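Local coordinates for Mgp-operon protein 3 (PDB 6RJ1) that is an extracellular adhesion protein of Mycoplasma pneumoniae, probably helping the bacterium attach to host cells through sugar-bearing receptors, at residues G807-N813 / S833-F839; V890-T896 / A914-N920. All coordinates share one frame; numbering follows the deposited sequence.

Contact 1: G807-N813 / S833-F839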
# COMPACT_ATOMS: atom_id res chain seq x y z
N GLY A 807 -3.20 7.88 -12.32
CA GLY A 807 -3.05 8.00 -13.77
C GLY A 807 -3.80 7.02 -14.64
O GLY A 807 -3.91 7.26 -15.85
N GLY A 808 -4.30 5.93 -14.08
CA GLY A 808 -5.03 4.95 -14.87
C GLY A 808 -5.64 3.78 -14.13
O GLY A 808 -5.61 3.71 -12.90
N VAL A 809 -6.22 2.85 -14.90
CA VAL A 809 -6.86 1.64 -14.41
C VAL A 809 -5.97 0.42 -14.67
O VAL A 809 -5.37 0.30 -15.75
CB VAL A 809 -8.31 1.48 -14.95
CG1 VAL A 809 -8.35 1.31 -16.47
CG2 VAL A 809 -9.06 0.34 -14.26
N VAL A 810 -5.90 -0.48 -13.69
CA VAL A 810 -5.14 -1.72 -13.83
C VAL A 810 -6.09 -2.91 -13.76
O VAL A 810 -6.94 -3.00 -12.87
CB VAL A 810 -3.87 -1.87 -12.93
CG1 VAL A 810 -3.87 -0.88 -11.78
CG2 VAL A 810 -3.65 -3.30 -12.44
N ARG A 811 -5.98 -3.78 -14.77
CA ARG A 811 -6.77 -5.00 -14.89
C ARG A 811 -5.88 -6.20 -14.63
O ARG A 811 -4.76 -6.29 -15.16
CB ARG A 811 -7.41 -5.09 -16.29
CG ARG A 811 -8.41 -6.22 -16.40
CD ARG A 811 -9.00 -6.32 -17.77
NE ARG A 811 -9.68 -7.60 -17.95
CZ ARG A 811 -10.28 -7.97 -19.08
NH1 ARG A 811 -10.28 -7.18 -20.14
NH2 ARG A 811 -10.89 -9.15 -19.14
N LEU A 812 -6.40 -7.13 -13.82
CA LEU A 812 -5.71 -8.37 -13.46
C LEU A 812 -6.47 -9.55 -14.04
O LEU A 812 -7.65 -9.73 -13.74
CB LEU A 812 -5.52 -8.47 -11.94
CG LEU A 812 -4.89 -7.24 -11.28
CD1 LEU A 812 -4.98 -7.32 -9.78
CD2 LEU A 812 -3.46 -7.00 -11.76
N ASN A 813 -5.82 -10.30 -14.93
CA ASN A 813 -6.41 -11.43 -15.66
C ASN A 813 -6.00 -12.78 -15.11
O ASN A 813 -4.84 -12.98 -14.74
CB ASN A 813 -6.12 -11.31 -17.16
CG ASN A 813 -6.41 -9.93 -17.69
OD1 ASN A 813 -7.56 -9.51 -17.79
ND2 ASN A 813 -5.36 -9.19 -18.02
N SER A 833 -1.30 -11.26 -17.52
CA SER A 833 -2.02 -11.23 -16.24
C SER A 833 -2.16 -9.80 -15.70
O SER A 833 -2.99 -9.54 -14.83
CB SER A 833 -1.30 -12.09 -15.21
OG SER A 833 -0.01 -11.58 -14.90
N PHE A 834 -1.32 -8.87 -16.19
CA PHE A 834 -1.33 -7.47 -15.78
C PHE A 834 -1.50 -6.54 -16.99
O PHE A 834 -0.86 -6.75 -18.02
CB PHE A 834 -0.03 -7.13 -15.03
CG PHE A 834 0.09 -5.71 -14.54
CD1 PHE A 834 0.65 -4.72 -15.34
CD2 PHE A 834 -0.31 -5.36 -13.25
CE1 PHE A 834 0.77 -3.40 -14.88
CE2 PHE A 834 -0.17 -4.05 -12.79
CZ PHE A 834 0.38 -3.09 -13.60
N SER A 835 -2.33 -5.50 -16.81
CA SER A 835 -2.59 -4.46 -17.81
C SER A 835 -2.84 -3.12 -17.12
O SER A 835 -3.60 -3.05 -16.14
CB SER A 835 -3.77 -4.84 -18.69
OG SER A 835 -4.70 -3.78 -18.82
N TYR A 836 -2.21 -2.05 -17.62
CA TYR A 836 -2.40 -0.69 -17.12
C TYR A 836 -2.79 0.19 -18.30
O TYR A 836 -2.06 0.27 -19.29
CB TYR A 836 -1.15 -0.18 -16.38
CG TYR A 836 -1.14 1.32 -16.15
CD1 TYR A 836 -1.84 1.88 -15.09
CD2 TYR A 836 -0.47 2.17 -17.02
CE1 TYR A 836 -1.84 3.26 -14.88
CE2 TYR A 836 -0.49 3.55 -16.83
CZ TYR A 836 -1.16 4.09 -15.75
OH TYR A 836 -1.17 5.45 -15.58
N THR A 837 -3.97 0.83 -18.21
CA THR A 837 -4.46 1.73 -19.26
C THR A 837 -4.59 3.13 -18.64
O THR A 837 -5.35 3.29 -17.68
CB THR A 837 -5.76 1.22 -19.87
OG1 THR A 837 -5.61 -0.17 -20.16
CG2 THR A 837 -6.16 1.98 -21.13
N PRO A 838 -3.84 4.13 -19.14
CA PRO A 838 -3.94 5.48 -18.56
C PRO A 838 -5.30 6.12 -18.80
O PRO A 838 -5.83 6.02 -19.91
CB PRO A 838 -2.83 6.27 -19.27
CG PRO A 838 -1.98 5.25 -19.95
CD PRO A 838 -2.89 4.12 -20.27
N PHE A 839 -5.87 6.75 -17.77
CA PHE A 839 -7.16 7.42 -17.96
C PHE A 839 -6.97 8.90 -18.37
O PHE A 839 -5.87 9.44 -18.27
CB PHE A 839 -8.12 7.23 -16.76
CG PHE A 839 -7.67 7.48 -15.34
CD1 PHE A 839 -6.97 8.64 -15.00
CD2 PHE A 839 -8.07 6.63 -14.31
CE1 PHE A 839 -6.60 8.89 -13.67
CE2 PHE A 839 -7.69 6.88 -12.98
CZ PHE A 839 -6.97 8.01 -12.67

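Contact 2: V890-T896 / A914-N920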
# COMPACT_ATOMS: atom_id res chain seq x y z
N VAL A 890 -18.62 9.56 -10.37
CA VAL A 890 -18.68 8.12 -10.63
C VAL A 890 -17.87 7.76 -11.90
O VAL A 890 -18.06 8.36 -12.96
CB VAL A 890 -20.13 7.56 -10.66
CG1 VAL A 890 -20.14 6.03 -10.64
CG2 VAL A 890 -20.97 8.10 -9.51
N ILE A 891 -16.99 6.75 -11.77
CA ILE A 891 -16.19 6.22 -12.87
C ILE A 891 -16.71 4.83 -13.27
O ILE A 891 -17.02 4.02 -12.41
CB ILE A 891 -14.67 6.23 -12.54
CG1 ILE A 891 -14.09 7.66 -12.69
CG2 ILE A 891 -13.88 5.21 -13.38
CD1 ILE A 891 -12.67 7.89 -12.13
N THR A 892 -16.81 4.58 -14.57
CA THR A 892 -17.21 3.28 -15.11
C THR A 892 -15.98 2.59 -15.68
O THR A 892 -15.22 3.21 -16.43
CB THR A 892 -18.33 3.45 -16.15
OG1 THR A 892 -19.48 3.95 -15.49
CG2 THR A 892 -18.69 2.14 -16.85
N VAL A 893 -15.78 1.32 -15.32
CA VAL A 893 -14.67 0.54 -15.86
C VAL A 893 -15.23 -0.58 -16.75
O VAL A 893 -16.10 -1.34 -16.32
CB VAL A 893 -13.66 0.06 -14.79
CG1 VAL A 893 -12.55 -0.78 -15.42
CG2 VAL A 893 -13.04 1.26 -14.05
N SER A 894 -14.78 -0.65 -18.00
CA SER A 894 -15.23 -1.64 -18.97
C SER A 894 -14.06 -2.45 -19.52
O SER A 894 -12.94 -1.96 -19.53
CB SER A 894 -15.96 -0.94 -20.12
OG SER A 894 -15.24 0.17 -20.63
N ARG A 895 -14.33 -3.67 -19.98
CA ARG A 895 -13.32 -4.55 -20.56
C ARG A 895 -13.01 -4.12 -22.00
O ARG A 895 -13.91 -3.69 -22.72
CB ARG A 895 -13.81 -6.00 -20.57
CG ARG A 895 -13.75 -6.71 -19.24
CD ARG A 895 -14.26 -8.12 -19.38
NE ARG A 895 -14.04 -8.92 -18.17
CZ ARG A 895 -14.85 -8.94 -17.12
NH1 ARG A 895 -15.95 -8.20 -17.11
NH2 ARG A 895 -14.57 -9.70 -16.07
N THR A 896 -11.74 -4.26 -22.42
CA THR A 896 -11.27 -3.97 -23.78
C THR A 896 -10.29 -5.06 -24.23
O THR A 896 -9.64 -5.68 -23.39
CB THR A 896 -10.62 -2.56 -23.90
OG1 THR A 896 -9.51 -2.45 -23.02
CG2 THR A 896 -11.60 -1.41 -23.68
N ALA A 914 -7.18 -5.67 -21.53
CA ALA A 914 -7.18 -4.41 -20.80
C ALA A 914 -8.55 -3.92 -20.32
O ALA A 914 -9.58 -4.50 -20.65
CB ALA A 914 -6.49 -3.33 -21.63
N ALA A 915 -8.53 -2.86 -19.51
CA ALA A 915 -9.70 -2.19 -18.96
C ALA A 915 -9.74 -0.73 -19.44
O ALA A 915 -8.74 -0.23 -19.96
CB ALA A 915 -9.65 -2.23 -17.44
N LEU A 916 -10.89 -0.07 -19.30
CA LEU A 916 -11.08 1.31 -19.72
C LEU A 916 -11.89 2.04 -18.66
O LEU A 916 -13.01 1.64 -18.37
CB LEU A 916 -11.78 1.35 -21.09
CG LEU A 916 -11.76 2.68 -21.83
CD1 LEU A 916 -10.44 2.89 -22.57
CD2 LEU A 916 -12.90 2.76 -22.80
N ALA A 917 -11.29 3.08 -18.04
CA ALA A 917 -11.92 3.88 -17.00
C ALA A 917 -12.35 5.23 -17.53
O ALA A 917 -11.54 5.93 -18.14
CB ALA A 917 -10.98 4.06 -15.83
N VAL A 918 -13.62 5.59 -17.31
CA VAL A 918 -14.20 6.86 -17.76
C VAL A 918 -15.20 7.44 -16.76
O VAL A 918 -15.96 6.69 -16.15
CB VAL A 918 -14.84 6.80 -19.18
CG1 VAL A 918 -13.80 6.91 -20.29
CG2 VAL A 918 -15.71 5.56 -19.37
N GLN A 919 -15.22 8.78 -16.63
CA GLN A 919 -16.18 9.53 -15.82
C GLN A 919 -17.48 9.38 -16.61
O GLN A 919 -17.57 9.83 -17.75
CB GLN A 919 -15.74 10.99 -15.71
CG GLN A 919 -15.23 11.35 -14.34
CD GLN A 919 -16.04 12.44 -13.68
OE1 GLN A 919 -15.51 13.50 -13.30
NE2 GLN A 919 -17.36 12.22 -13.52
N ASN A 920 -18.44 8.62 -16.05
CA ASN A 920 -19.66 8.21 -16.73
C ASN A 920 -20.79 9.25 -16.89
O ASN A 920 -21.75 8.96 -17.59
CB ASN A 920 -20.23 6.96 -16.05
CG ASN A 920 -20.57 7.08 -14.58
OD1 ASN A 920 -20.97 8.13 -14.06
ND2 ASN A 920 -20.46 5.97 -13.87

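Contact 1: G807-N813 / S833-F839
Thr837 and Val809 exchange two backbone hydrogen bonds, the straighter running from Thr837 N to Val809 O (2.9 Å, 171° at the hydrogen). Arg811 N likewise donates to Ser835 O (2.8 Å), while the return bond from Ser835 N to Arg811 O is weak. Asn813 N on Ser833 O and Phe839 N on Gly807 O (2.8 Å) close the ladder. Arg811 leaves it with its chain extended; its guanidinium ends in a salt bridge with Glu899. Asn813 ND2 is held by the carbonyls of Ile832 and Pro913, and Ser833 OG by Tyr696. The two strands pair within an antiparallel sheet whose long strands run 779-786, 799-805, 808-815, 834-838, consistent with one blade of a beta-propeller. On the face bearing Val810, Leu812 and Phe834, Phe834 CE2 meets Val810 CG2 (3.6 Å) and Phe834 CD2 meets Leu812 CD2 (3.9 Å), both side chains coming at the ring obliquely. His731 stacks on Phe834 from outside the pair. At the other end Gly808 lies between two aromatic rings. Its CA sits over the face of Phe839, 3.7 Å from the ring centroid in a CH-pi contact, and Tyr836 CE1 also approaches Gly808 CA (3.6 Å). Phe839 CG lies between its backbone N and carbonyl carbon (chi1 49°), which turns the ring back over the Gly807-Gly808 peptide.

Contact 2: V890-T896 / A914-N920
Thr892 and Val918 face each other through paired backbone hydrogen bonds, Thr892 N to Val918 O (2.8 Å, 169° at the hydrogen) being the straighter. Ser894 and Leu916 repeat the pattern, and at the ends Asn920 N donates to Val890 O while Thr896 N donates to Ala914 O from above the carbonyl plane. The bond from Ala914 N back to Thr896 O is weak. This antiparallel ladder joins 888-896 to 914-920 in a sheet whose long strands run 851-857, 862-868, 888-896, 914-920, consistent with a beta-propeller blade.

Among side chains, the clearest polar link is between Asn920 and Thr892, which cross at about a right angle. Asn920 ND2 donates to Thr892 OG1 (2.8 Å, 164° at the hydrogen), the hydroxyl oxygen lying in the amide plane. With its CG between the backbone N and carbonyl carbon, a chi1 of 59° directs the Asn920 amide across to Thr892. Its OD1 accepts the N-H of Ile922, an Asx turn, and Thr892 OG1 is also bonded to Gly961 O. Ser894 OG adds a weak bond to Leu916 O (3.5 Å).

Apolar contacts gather on the face of Ile891, Val893, Ala915 and Ala917. The two branches of Val893 divide between neighbours, CG1 touching Ala915 CB (3.8 Å) and CG2 touching Ala917 CB (3.9 Å), while Ile891 CG2 reaches the same Ala917 methyl (4.0 Å). On the opposite face Thr896 CG2 lies across Leu916 CB (3.8 Å).

Small alanines keep the first face low, and strands 799-805 and 808-815 pack against it. At the Asn920 end the amide, bonded through both ND2 and OD1, is probably fixed in rotation and ties the end of 914-920 to 890-896.

Overall arrangement
The two contacts lie in series along the chain, contact 1 closing before contact 2 opens, with centres about 10 Å apart and on the same side of the chain's centre. Each belongs to its own antiparallel sheet: contact 1 joins strands 808-815 and 834-838, contact 2 joins 888-896 and 914-920. The sheets pack face to face, as in adjacent propeller blades: Val809 rests on Val893, Ala915 and Ala917. Polar links also cross the interface, with Arg811 NH1 probably bonded to Ala914 O (2.8 Å) and Thr837 OG1 close to Ala915 O (3.1 Å). The contacts thus knit two successive sheets of this adhesin together.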